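Local coordinates for protein phospholipase C-beta (PLC-beta) (Sepia officinalis, PDB 3QR0) that belongs to the phospholipase C-beta family, with a PH domain, EF-hand-like regions, a TIM-barrel formed by X and Y parts that carries a calcium ion, and a C2 domain, at residues Phe28-Glu33 and Ile39-Arg44; Phe51-Ile56 and Glu60-Leu65; Ile652-Ile657 and Ala717-Ile722; Val673-Leu678 and Lys709-Pro714. One frame throughout, in Å; residues are numbered along the deposited sequence.

Contact 1: residues Phe28-Glu33 and Ile39-Arg44; sequences FLKWEE and IEILLR
The ring of Phe28, with CG anti to the carbonyl carbon (chi1 -68°), swings across to Leu43. CD2 of Phe28 comes 3.7 Å from Leu43 CB, an oblique approach, and Leu43, CG anti to the backbone N, brings its CD2 to within 4.0 Å of Phe28 CE2. Along that face of the sheet Ile41 lays CG1 next to Phe28 CB (4.2 Å), and Ile39 sets CG2 near the CB of Lys30. The lysine suits this place because its methylenes join the apolar row while the amino end leads away. Strands 26-31 and 39-45 form the first hairpin of the PH domain fold, a strongly bent seven-stranded antiparallel sheet closed by a C-terminal helix, and the 125° between the two short segments reflects its strong twist. Trp133, on that helix (127-141), meets the Phe28 ring edge-to-face. Four backbone bonds fix the register: Phe28 and Ile41 each donate to the other, Ile41 N reaching Phe28 O at 2.8 Å, and Lys30 and Ile39 do likewise, Lys30 N reaching Ile39 O at 2.8 Å. On the other face, CD2 of Leu29 rests 3.6 Å from Glu40 CB, so the aliphatic base of an exposed glutamate shields part of the buried leucine.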
# COMPACT_ATOMS: atom_id res chain seq x y z
N PHE A 28 -24.33 -5.34 20.52
CA PHE A 28 -23.04 -5.42 21.21
C PHE A 28 -23.05 -4.47 22.39
O PHE A 28 -23.74 -3.45 22.36
CB PHE A 28 -21.90 -4.98 20.29
CG PHE A 28 -21.62 -5.91 19.14
CD1 PHE A 28 -20.61 -6.86 19.23
CD2 PHE A 28 -22.34 -5.80 17.96
CE1 PHE A 28 -20.33 -7.70 18.16
CE2 PHE A 28 -22.07 -6.65 16.88
CZ PHE A 28 -21.06 -7.60 16.99
N LEU A 29 -22.26 -4.78 23.41
CA LEU A 29 -21.94 -3.80 24.44
C LEU A 29 -20.64 -3.12 24.03
O LEU A 29 -19.66 -3.79 23.74
CB LEU A 29 -21.81 -4.43 25.82
CG LEU A 29 -23.10 -4.90 26.50
CD1 LEU A 29 -22.80 -5.38 27.93
CD2 LEU A 29 -24.17 -3.81 26.53
N LYS A 30 -20.66 -1.79 24.00
CA LYS A 30 -19.48 -1.00 23.64
C LYS A 30 -18.91 -0.36 24.90
O LYS A 30 -19.65 0.19 25.71
CB LYS A 30 -19.88 0.08 22.63
CG LYS A 30 -18.73 0.93 22.14
CD LYS A 30 -19.23 2.00 21.18
CE LYS A 30 -18.07 2.65 20.43
NZ LYS A 30 -17.15 3.35 21.37
N TRP A 31 -17.58 -0.41 25.05
CA TRP A 31 -16.91 0.21 26.18
C TRP A 31 -15.60 0.87 25.74
O TRP A 31 -15.10 0.60 24.65
CB TRP A 31 -16.65 -0.82 27.29
CG TRP A 31 -15.76 -1.95 26.86
CD1 TRP A 31 -16.14 -3.07 26.16
CD2 TRP A 31 -14.36 -2.08 27.09
NE1 TRP A 31 -15.05 -3.87 25.94
CE2 TRP A 31 -13.94 -3.29 26.51
CE3 TRP A 31 -13.40 -1.27 27.73
CZ2 TRP A 31 -12.62 -3.72 26.55
CZ3 TRP A 31 -12.09 -1.70 27.77
CH2 TRP A 31 -11.71 -2.92 27.18
N GLU A 32 -15.06 1.73 26.60
CA GLU A 32 -13.82 2.46 26.31
C GLU A 32 -12.82 2.30 27.44
O GLU A 32 -13.21 2.21 28.60
CB GLU A 32 -14.12 3.96 26.18
CG GLU A 32 -14.91 4.34 24.95
CD GLU A 32 -15.17 5.83 24.89
OE1 GLU A 32 -14.35 6.61 25.44
OE2 GLU A 32 -16.18 6.24 24.27
N GLU A 33 -11.54 2.28 27.10
CA GLU A 33 -10.47 2.34 28.11
C GLU A 33 -10.51 3.68 28.82
O GLU A 33 -10.72 4.72 28.18
CB GLU A 33 -9.10 2.16 27.46
CG GLU A 33 -8.76 0.74 27.07
CD GLU A 33 -7.41 0.65 26.38
OE1 GLU A 33 -7.13 1.46 25.47
OE2 GLU A 33 -6.62 -0.26 26.73
N ILE A 39 -22.41 0.94 26.86
CA ILE A 39 -23.71 1.14 26.22
C ILE A 39 -23.97 0.02 25.22
O ILE A 39 -23.08 -0.39 24.48
CB ILE A 39 -23.77 2.50 25.50
CG1 ILE A 39 -25.18 2.76 24.94
CG2 ILE A 39 -22.74 2.58 24.40
CD1 ILE A 39 -25.45 4.22 24.60
N GLU A 40 -25.20 -0.48 25.21
CA GLU A 40 -25.60 -1.47 24.22
C GLU A 40 -25.91 -0.76 22.91
O GLU A 40 -26.66 0.23 22.90
CB GLU A 40 -26.82 -2.25 24.69
CG GLU A 40 -27.14 -3.46 23.81
CD GLU A 40 -28.51 -4.02 24.08
OE1 GLU A 40 -28.83 -4.26 25.26
OE2 GLU A 40 -29.26 -4.23 23.11
N ILE A 41 -25.34 -1.26 21.83
CA ILE A 41 -25.56 -0.69 20.51
C ILE A 41 -26.03 -1.75 19.52
O ILE A 41 -25.79 -2.95 19.72
CB ILE A 41 -24.28 -0.02 19.96
CG1 ILE A 41 -23.16 -1.05 19.73
CG2 ILE A 41 -23.81 1.08 20.90
CD1 ILE A 41 -22.05 -0.56 18.82
N LEU A 42 -26.71 -1.31 18.46
CA LEU A 42 -26.98 -2.14 17.30
C LEU A 42 -25.96 -1.75 16.24
O LEU A 42 -26.07 -0.68 15.64
CB LEU A 42 -28.40 -1.94 16.79
CG LEU A 42 -28.78 -2.73 15.53
CD1 LEU A 42 -28.77 -4.23 15.82
CD2 LEU A 42 -30.15 -2.28 15.00
N LEU A 43 -24.97 -2.61 16.03
CA LEU A 43 -23.91 -2.36 15.05
C LEU A 43 -24.38 -2.89 13.69
O LEU A 43 -24.93 -3.98 13.61
CB LEU A 43 -22.61 -3.05 15.47
CG LEU A 43 -21.34 -2.74 14.67
CD1 LEU A 43 -21.01 -1.25 14.76
CD2 LEU A 43 -20.18 -3.59 15.18
N ARG A 44 -24.17 -2.11 12.64
CA ARG A 44 -24.60 -2.50 11.30
C ARG A 44 -23.52 -2.20 10.26
O ARG A 44 -22.66 -1.34 10.48
CB ARG A 44 -25.90 -1.79 10.92
CG ARG A 44 -27.03 -1.96 11.93
CD ARG A 44 -28.25 -1.16 11.53
NE ARG A 44 -28.90 -1.73 10.35
CZ ARG A 44 -29.89 -1.15 9.69
NH1 ARG A 44 -30.36 0.03 10.07
NH2 ARG A 44 -30.42 -1.77 8.63

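Contact 2: residues Phe51-Ile56 and Glu60-Leu65; sequences FLYWKI and EDTQLL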
# COMPACT_ATOMS: atom_id res chain seq x y z
N PHE A 51 -18.94 0.89 5.54
CA PHE A 51 -19.04 1.50 6.86
C PHE A 51 -19.56 0.53 7.89
O PHE A 51 -20.43 -0.29 7.59
CB PHE A 51 -20.01 2.69 6.83
CG PHE A 51 -19.61 3.78 5.89
CD1 PHE A 51 -18.64 4.71 6.25
CD2 PHE A 51 -20.22 3.91 4.65
CE1 PHE A 51 -18.27 5.73 5.38
CE2 PHE A 51 -19.85 4.92 3.77
CZ PHE A 51 -18.88 5.84 4.14
N LEU A 52 -19.02 0.62 9.10
CA LEU A 52 -19.69 0.15 10.31
C LEU A 52 -20.40 1.36 10.88
O LEU A 52 -19.83 2.45 10.91
CB LEU A 52 -18.68 -0.35 11.34
CG LEU A 52 -17.95 -1.65 11.06
CD1 LEU A 52 -16.91 -1.91 12.13
CD2 LEU A 52 -18.95 -2.78 11.00
N TYR A 53 -21.64 1.20 11.32
CA TYR A 53 -22.36 2.32 11.91
C TYR A 53 -23.30 1.88 13.03
O TYR A 53 -23.71 0.71 13.09
CB TYR A 53 -23.11 3.14 10.85
CG TYR A 53 -24.28 2.45 10.17
CD1 TYR A 53 -25.59 2.71 10.57
CD2 TYR A 53 -24.08 1.56 9.12
CE1 TYR A 53 -26.67 2.10 9.94
CE2 TYR A 53 -25.16 0.93 8.49
CZ TYR A 53 -26.45 1.21 8.91
OH TYR A 53 -27.52 0.60 8.29
N TRP A 54 -23.59 2.82 13.92
CA TRP A 54 -24.44 2.56 15.08
C TRP A 54 -24.93 3.89 15.67
O TRP A 54 -24.30 4.94 15.48
CB TRP A 54 -23.69 1.76 16.14
CG TRP A 54 -22.53 2.49 16.77
CD1 TRP A 54 -22.53 3.18 17.95
CD2 TRP A 54 -21.19 2.60 16.25
NE1 TRP A 54 -21.29 3.71 18.19
CE2 TRP A 54 -20.45 3.37 17.17
CE3 TRP A 54 -20.55 2.11 15.10
CZ2 TRP A 54 -19.10 3.68 16.97
CZ3 TRP A 54 -19.21 2.42 14.90
CH2 TRP A 54 -18.50 3.20 15.84
N LYS A 55 -26.05 3.83 16.36
CA LYS A 55 -26.61 5.02 16.98
C LYS A 55 -26.37 4.99 18.48
O LYS A 55 -26.47 3.93 19.11
CB LYS A 55 -28.11 5.13 16.68
CG LYS A 55 -28.38 5.49 15.23
CD LYS A 55 -29.86 5.68 14.95
CE LYS A 55 -30.08 6.25 13.55
NZ LYS A 55 -29.45 5.40 12.49
N ILE A 56 -26.02 6.14 19.03
CA ILE A 56 -25.93 6.34 20.47
C ILE A 56 -27.12 7.21 20.87
O ILE A 56 -27.33 8.29 20.31
CB ILE A 56 -24.61 7.01 20.88
CG1 ILE A 56 -23.41 6.10 20.59
CG2 ILE A 56 -24.64 7.40 22.36
CD1 ILE A 56 -23.37 4.83 21.44
N GLU A 60 -26.71 13.36 18.31
CA GLU A 60 -27.32 13.86 17.07
C GLU A 60 -26.87 13.06 15.86
O GLU A 60 -27.70 12.59 15.08
CB GLU A 60 -26.96 15.34 16.90
CG GLU A 60 -27.49 16.00 15.64
CD GLU A 60 -27.27 17.51 15.66
OE1 GLU A 60 -27.85 18.18 16.54
OE2 GLU A 60 -26.53 18.02 14.79
N ASP A 61 -25.56 12.89 15.72
CA ASP A 61 -24.99 12.20 14.57
C ASP A 61 -24.90 10.69 14.81
O ASP A 61 -24.51 10.23 15.89
CB ASP A 61 -23.60 12.75 14.24
CG ASP A 61 -23.65 14.14 13.60
OD1 ASP A 61 -24.69 14.82 13.72
OD2 ASP A 61 -22.66 14.55 12.97
N THR A 62 -25.26 9.92 13.79
CA THR A 62 -24.99 8.50 13.77
C THR A 62 -23.49 8.31 13.80
O THR A 62 -22.75 9.01 13.10
CB THR A 62 -25.57 7.84 12.51
OG1 THR A 62 -27.00 7.97 12.53
CG2 THR A 62 -25.17 6.37 12.43
N GLN A 63 -23.03 7.37 14.63
CA GLN A 63 -21.62 7.08 14.79
C GLN A 63 -21.22 6.11 13.69
O GLN A 63 -22.03 5.29 13.26
CB GLN A 63 -21.34 6.48 16.16
CG GLN A 63 -21.79 7.35 17.31
CD GLN A 63 -21.12 8.70 17.31
OE1 GLN A 63 -21.73 9.72 16.97
NE2 GLN A 63 -19.85 8.72 17.67
N LEU A 64 -19.98 6.21 13.23
CA LEU A 64 -19.51 5.31 12.19
C LEU A 64 -18.01 5.10 12.21
O LEU A 64 -17.26 5.88 12.81
CB LEU A 64 -19.95 5.80 10.80
CG LEU A 64 -19.25 7.03 10.20
CD1 LEU A 64 -19.65 7.20 8.75
CD2 LEU A 64 -19.56 8.28 10.99
N LEU A 65 -17.59 4.01 11.56
CA LEU A 65 -16.20 3.77 11.22
C LEU A 65 -16.12 3.53 9.71
O LEU A 65 -16.80 2.65 9.17
CB LEU A 65 -15.64 2.56 11.96
CG LEU A 65 -15.37 2.72 13.45
CD1 LEU A 65 -14.88 1.39 14.03
CD2 LEU A 65 -14.35 3.83 13.73
O HOH W 1 -26.33 8.46 17.40
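Strand segments 51-54 and 63-65 run antiparallel at 160°, with Leu52-Leu65 and Trp54-Gln63 as hydrogen-bonded pairs and Tyr53-Leu64 as the non-hydrogen-bonded pair between them. The backbone bonds include Leu65 N to Leu52 O (2.8 Å) and Trp54 N to Gln63 O (3.0 Å). On one face, Trp54 packs with Gln63 and Leu65. Its CG is wedged between the backbone N and the carbonyl carbon (chi1 66°), which brings the indole back over the partner strand. There Gln63 CB makes a CH-pi contact with the five-membered ring, 3.6 Å from its centroid and 23° off the normal. Leu65 CG instead meets the rim of the indole, near its plane, 4.0 Å from CH2. On the other face Phe51 and Leu64 lie side by side, pointing the same way, with their CD1 atoms 3.7 Å apart. Tyr53 CB packs on Leu64 CB, and CD1 of its ring obliquely nears Thr62 CG2. This face meets the helix at residues 151-165: Phe51 and Leu64 touch Arg161, Tyr53 touches Val165, and Thr62 OG1 is hydrogen-bonded to Val165 O. Near the turn a water accepts from Ile56 N (2.9 Å), with Asp61 O among the acceptors around it. Salt bridges from Glu60 to Lys175 and from Asp61 to Lys179 pair the acidic charges of this end with lysines. The chemistry is thus two-sided: the Trp54 face turns aromatic and aliphatic groups into the PH domain, while the Phe51 face and the acidic turn join this hairpin to the EF-hand-like region.

Contact 3: residues Ile652-Ile657 and Ala717-Ile722; sequences IEIKII and AVVRII
In the C2 domain two four-stranded antiparallel sheets lie face to face as a beta-sandwich, and this contact spans the space between them. Strand 650-660 belongs to one sheet and strand 718-725 to the other, which explains why no backbone bond crosses and why the CA atoms of Ile656 and Ile721, the nearest pair, are 9.1 Å apart. Side chains alone bridge the gap. Ile656 and Ile721 reach toward each other tip to tip, their CD1 atoms meeting at 4.1 Å. Chi2 of Ile721 is extended (176°), carrying its methyl well out from the strand to make the meeting. Two residues back along each strand, Ile654 crosses Val719 at a slant, with CG1 set 4.2 Å from Val719 CG2. Beta-branched aliphatic residues suit both demands here, since they favour extended backbone and offer only hydrocarbon to the buried interior. Val671 and Val673 of strand 669-676 and Met736 of strand 730-737 pack around the same groups. Strand alternation sends the polar residues the other way: Lys655 turns from the interior and gives NZ to Glu703 O. Arg720, also on the outer side of its sheet, is hydrogen-bonded through NE to His733 and through NH1 to Tyr676. Its guanidinium is held flat against a neighbour in the strand, Ile722, whose CG1 stands 3.5 Å above the plane, over its centre.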
# COMPACT_ATOMS: atom_id res chain seq x y z
N ILE A 652 6.68 8.35 -21.43
CA ILE A 652 5.53 8.62 -20.58
C ILE A 652 5.26 10.12 -20.61
O ILE A 652 6.18 10.92 -20.44
CB ILE A 652 5.77 8.19 -19.12
CG1 ILE A 652 5.98 6.68 -19.00
CG2 ILE A 652 4.61 8.65 -18.24
CD1 ILE A 652 4.72 5.84 -19.17
N GLU A 653 4.00 10.49 -20.83
CA GLU A 653 3.59 11.89 -20.74
C GLU A 653 2.40 11.97 -19.80
O GLU A 653 1.47 11.17 -19.88
CB GLU A 653 3.24 12.45 -22.12
CG GLU A 653 4.31 12.17 -23.18
CD GLU A 653 4.05 12.85 -24.52
OE1 GLU A 653 3.00 13.50 -24.68
OE2 GLU A 653 4.92 12.72 -25.41
N ILE A 654 2.45 12.93 -18.88
CA ILE A 654 1.40 13.08 -17.89
C ILE A 654 0.93 14.53 -17.92
O ILE A 654 1.69 15.44 -17.60
CB ILE A 654 1.88 12.74 -16.46
CG1 ILE A 654 2.53 11.35 -16.41
CG2 ILE A 654 0.71 12.83 -15.47
CD1 ILE A 654 1.58 10.20 -16.64
N LYS A 655 -0.32 14.73 -18.35
CA LYS A 655 -0.95 16.04 -18.31
C LYS A 655 -1.91 16.08 -17.12
O LYS A 655 -2.88 15.32 -17.09
CB LYS A 655 -1.70 16.30 -19.61
CG LYS A 655 -2.33 17.68 -19.70
CD LYS A 655 -3.19 17.83 -20.95
CE LYS A 655 -3.87 19.19 -20.99
NZ LYS A 655 -2.89 20.32 -20.90
N ILE A 656 -1.63 16.95 -16.16
CA ILE A 656 -2.52 17.16 -15.01
C ILE A 656 -3.59 18.17 -15.40
O ILE A 656 -3.29 19.33 -15.66
CB ILE A 656 -1.74 17.67 -13.77
CG1 ILE A 656 -0.63 16.69 -13.38
CG2 ILE A 656 -2.69 17.88 -12.57
CD1 ILE A 656 -1.12 15.29 -13.01
N ILE A 657 -4.84 17.72 -15.44
CA ILE A 657 -5.94 18.53 -15.94
C ILE A 657 -6.71 19.20 -14.81
O ILE A 657 -6.86 20.42 -14.78
CB ILE A 657 -6.90 17.69 -16.81
CG1 ILE A 657 -6.17 17.16 -18.05
CG2 ILE A 657 -8.10 18.50 -17.25
CD1 ILE A 657 -6.93 16.10 -18.80
N ALA A 717 10.37 0.93 -13.17
CA ALA A 717 10.00 2.31 -12.86
C ALA A 717 8.55 2.45 -12.42
O ALA A 717 7.68 1.66 -12.80
CB ALA A 717 10.27 3.20 -14.06
N VAL A 718 8.30 3.50 -11.64
CA VAL A 718 6.95 3.93 -11.32
C VAL A 718 6.83 5.43 -11.58
O VAL A 718 7.82 6.17 -11.45
CB VAL A 718 6.59 3.62 -9.86
CG1 VAL A 718 6.78 2.15 -9.58
CG2 VAL A 718 7.43 4.47 -8.88
N VAL A 719 5.64 5.86 -11.96
CA VAL A 719 5.30 7.27 -12.02
C VAL A 719 4.41 7.57 -10.83
O VAL A 719 3.61 6.71 -10.40
CB VAL A 719 4.64 7.65 -13.38
CG1 VAL A 719 3.29 6.95 -13.56
CG2 VAL A 719 4.49 9.16 -13.48
N ARG A 720 4.57 8.76 -10.27
CA ARG A 720 3.88 9.12 -9.05
C ARG A 720 3.30 10.52 -9.13
O ARG A 720 4.01 11.47 -9.48
CB ARG A 720 4.85 9.06 -7.87
CG ARG A 720 4.19 9.29 -6.53
CD ARG A 720 5.14 9.04 -5.40
NE ARG A 720 4.56 9.44 -4.12
CZ ARG A 720 5.15 10.22 -3.21
NH1 ARG A 720 6.37 10.72 -3.41
NH2 ARG A 720 4.50 10.50 -2.10
N ILE A 721 2.01 10.63 -8.81
CA ILE A 721 1.33 11.92 -8.69
C ILE A 721 1.23 12.31 -7.22
O ILE A 721 0.77 11.51 -6.41
CB ILE A 721 -0.09 11.86 -9.31
CG1 ILE A 721 -0.02 11.70 -10.83
CG2 ILE A 721 -0.90 13.11 -8.96
CD1 ILE A 721 -1.39 11.53 -11.52
N ILE A 722 1.68 13.51 -6.87
CA ILE A 722 1.61 14.01 -5.50
C ILE A 722 0.86 15.34 -5.48
O ILE A 722 1.18 16.26 -6.23
CB ILE A 722 3.02 14.23 -4.87
CG1 ILE A 722 3.91 13.00 -5.04
CG2 ILE A 722 2.87 14.56 -3.38
CD1 ILE A 722 4.76 13.01 -6.30

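Contact 4: residues Val673-Leu678 and Lys709-Pro714; sequences VEMYGL and KKVVLP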
# COMPACT_ATOMS: atom_id res chain seq x y z
N VAL A 673 4.58 15.58 -10.35
CA VAL A 673 4.71 14.26 -10.94
C VAL A 673 6.18 13.86 -10.96
O VAL A 673 7.02 14.60 -11.48
CB VAL A 673 4.14 14.21 -12.37
CG1 VAL A 673 4.26 12.80 -12.95
CG2 VAL A 673 2.67 14.65 -12.38
N GLU A 674 6.48 12.72 -10.35
CA GLU A 674 7.85 12.22 -10.25
C GLU A 674 7.95 10.82 -10.83
O GLU A 674 6.93 10.12 -10.99
CB GLU A 674 8.31 12.25 -8.79
CG GLU A 674 8.51 13.67 -8.26
CD GLU A 674 9.29 13.76 -6.95
OE1 GLU A 674 9.54 12.73 -6.30
OE2 GLU A 674 9.65 14.90 -6.59
N MET A 675 9.17 10.41 -11.16
CA MET A 675 9.44 9.05 -11.60
C MET A 675 10.63 8.48 -10.83
O MET A 675 11.62 9.19 -10.59
CB MET A 675 9.71 9.02 -13.11
CG MET A 675 9.97 7.62 -13.68
SD MET A 675 9.91 7.52 -15.48
CE MET A 675 8.27 8.17 -15.83
N TYR A 676 10.51 7.22 -10.42
CA TYR A 676 11.59 6.50 -9.74
C TYR A 676 11.80 5.17 -10.44
O TYR A 676 10.84 4.43 -10.70
CB TYR A 676 11.25 6.25 -8.26
CG TYR A 676 10.48 7.37 -7.62
CD1 TYR A 676 11.10 8.56 -7.27
CD2 TYR A 676 9.12 7.24 -7.38
CE1 TYR A 676 10.38 9.61 -6.70
CE2 TYR A 676 8.39 8.28 -6.81
CZ TYR A 676 9.03 9.46 -6.46
OH TYR A 676 8.31 10.49 -5.90
N GLY A 677 13.06 4.86 -10.73
CA GLY A 677 13.42 3.61 -11.39
C GLY A 677 14.93 3.53 -11.43
O GLY A 677 15.58 3.80 -10.43
N LEU A 678 15.49 3.18 -12.58
CA LEU A 678 16.93 3.30 -12.76
C LEU A 678 17.35 4.75 -12.52
O LEU A 678 16.54 5.66 -12.72
CB LEU A 678 17.35 2.86 -14.17
CG LEU A 678 17.27 1.37 -14.52
CD1 LEU A 678 17.94 1.13 -15.86
CD2 LEU A 678 17.90 0.50 -13.45
N LYS A 709 10.67 11.81 -21.64
CA LYS A 709 10.93 11.49 -23.04
C LYS A 709 11.41 10.06 -23.26
O LYS A 709 10.84 9.33 -24.08
CB LYS A 709 11.96 12.48 -23.61
CG LYS A 709 12.24 12.36 -25.10
CD LYS A 709 10.98 12.54 -25.93
CE LYS A 709 11.32 12.78 -27.39
NZ LYS A 709 10.10 12.83 -28.24
N LYS A 710 12.44 9.65 -22.53
CA LYS A 710 13.02 8.32 -22.71
C LYS A 710 13.15 7.61 -21.37
O LYS A 710 14.02 7.94 -20.57
CB LYS A 710 14.40 8.42 -23.36
CG LYS A 710 15.04 7.07 -23.64
CD LYS A 710 16.38 7.21 -24.37
CE LYS A 710 16.92 5.85 -24.79
NZ LYS A 710 18.30 5.95 -25.38
N VAL A 711 12.28 6.63 -21.15
CA VAL A 711 12.39 5.75 -20.00
C VAL A 711 13.12 4.48 -20.44
O VAL A 711 12.54 3.64 -21.12
CB VAL A 711 11.01 5.40 -19.43
CG1 VAL A 711 11.16 4.56 -18.15
CG2 VAL A 711 10.21 6.67 -19.16
N VAL A 712 14.39 4.37 -20.05
CA VAL A 712 15.23 3.24 -20.45
C VAL A 712 14.69 1.88 -20.00
O VAL A 712 14.68 0.93 -20.79
CB VAL A 712 16.67 3.41 -19.93
CG1 VAL A 712 17.43 2.08 -20.01
CG2 VAL A 712 17.40 4.49 -20.73
N LEU A 713 14.23 1.78 -18.75
CA LEU A 713 13.76 0.51 -18.19
C LEU A 713 12.39 0.67 -17.52
O LEU A 713 12.30 0.78 -16.29
CB LEU A 713 14.79 -0.07 -17.21
CG LEU A 713 15.06 -1.57 -17.33
CD1 LEU A 713 13.78 -2.38 -17.24
CD2 LEU A 713 15.80 -1.88 -18.63
N PRO A 714 11.32 0.69 -18.32
CA PRO A 714 9.98 0.90 -17.78
C PRO A 714 9.57 -0.07 -16.66
O PRO A 714 8.95 0.36 -15.69
CB PRO A 714 9.08 0.71 -19.01
CG PRO A 714 9.93 1.12 -20.15
CD PRO A 714 11.31 0.63 -19.79
O HOH W 2 13.65 2.65 -14.80
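A single water gripped by two backbone groups ties Leu678 to Leu713: it accepts from Leu678 N at 2.9 Å and donates to Leu713 O at 2.7 Å. No direct hydrogen bond joins the two segments, so this bridge is their polar link, and it satisfies an amide and a carbonyl of two buried residues. Beside it, CD1 of Leu678 comes obliquely against Leu713 CB (3.6 Å) and also touches Val712 CG1. Asp681 fixes the turn that presents these groups, one carboxylate oxygen taking Val712 N and the other Leu713 N. Further along, Met675 has CG anti to the backbone N (chi1 -178°) and an extended chi2, which carries its sulfur across to Val711, where SD lies 3.8 Å from CG2. The chain then bends at chi3, keeping the terminal CE near the same valine methyl. A long, flexible thioether suits a gap too wide for backbone pairing, and Phe708 and Ile652 pack around it. The neighbours of Met675 in the strand face the other way and are polar. Tyr676 OH donates to Glu674 OE1 at 2.6 Å, meeting the oxygen on its anti side and 23° out of the carboxylate plane. Arg684 forms a salt bridge with that same oxygen and Arg720 NH1 bonds to the tyrosine hydroxyl, a network likely to favour the charged carboxylate. Leu678, Val712 and Leu713, in the adjoining loops, continue the packing past the strand ends, while Met675 and Val711, from strands of two facing sheets, meet in the interior as in beta-sandwiches generally, here that of the C2 domain.

In the fold
Contacts 1 and 2 are successive hairpins of one PH domain sheet, joined where strands 39-45 and 51-54 pair and where Ile41 and Leu43 pack on Trp54. Both are partly buried, held by backbone hydrogen bonds and by side chains on each face. Contacts 3 and 4 lie in the C2 domain, beyond the chain's centre from contact 1, with about 45 Å between the centres of contacts 1 and 3. In both, the touching residues are all buried and the contact crosses between sheets, so side chains, and in contact 4 a water, replace backbone pairing. Contact 4 is nested within the loop that contact 3 closes, and the two join where strands 669-676 and 718-725 pair.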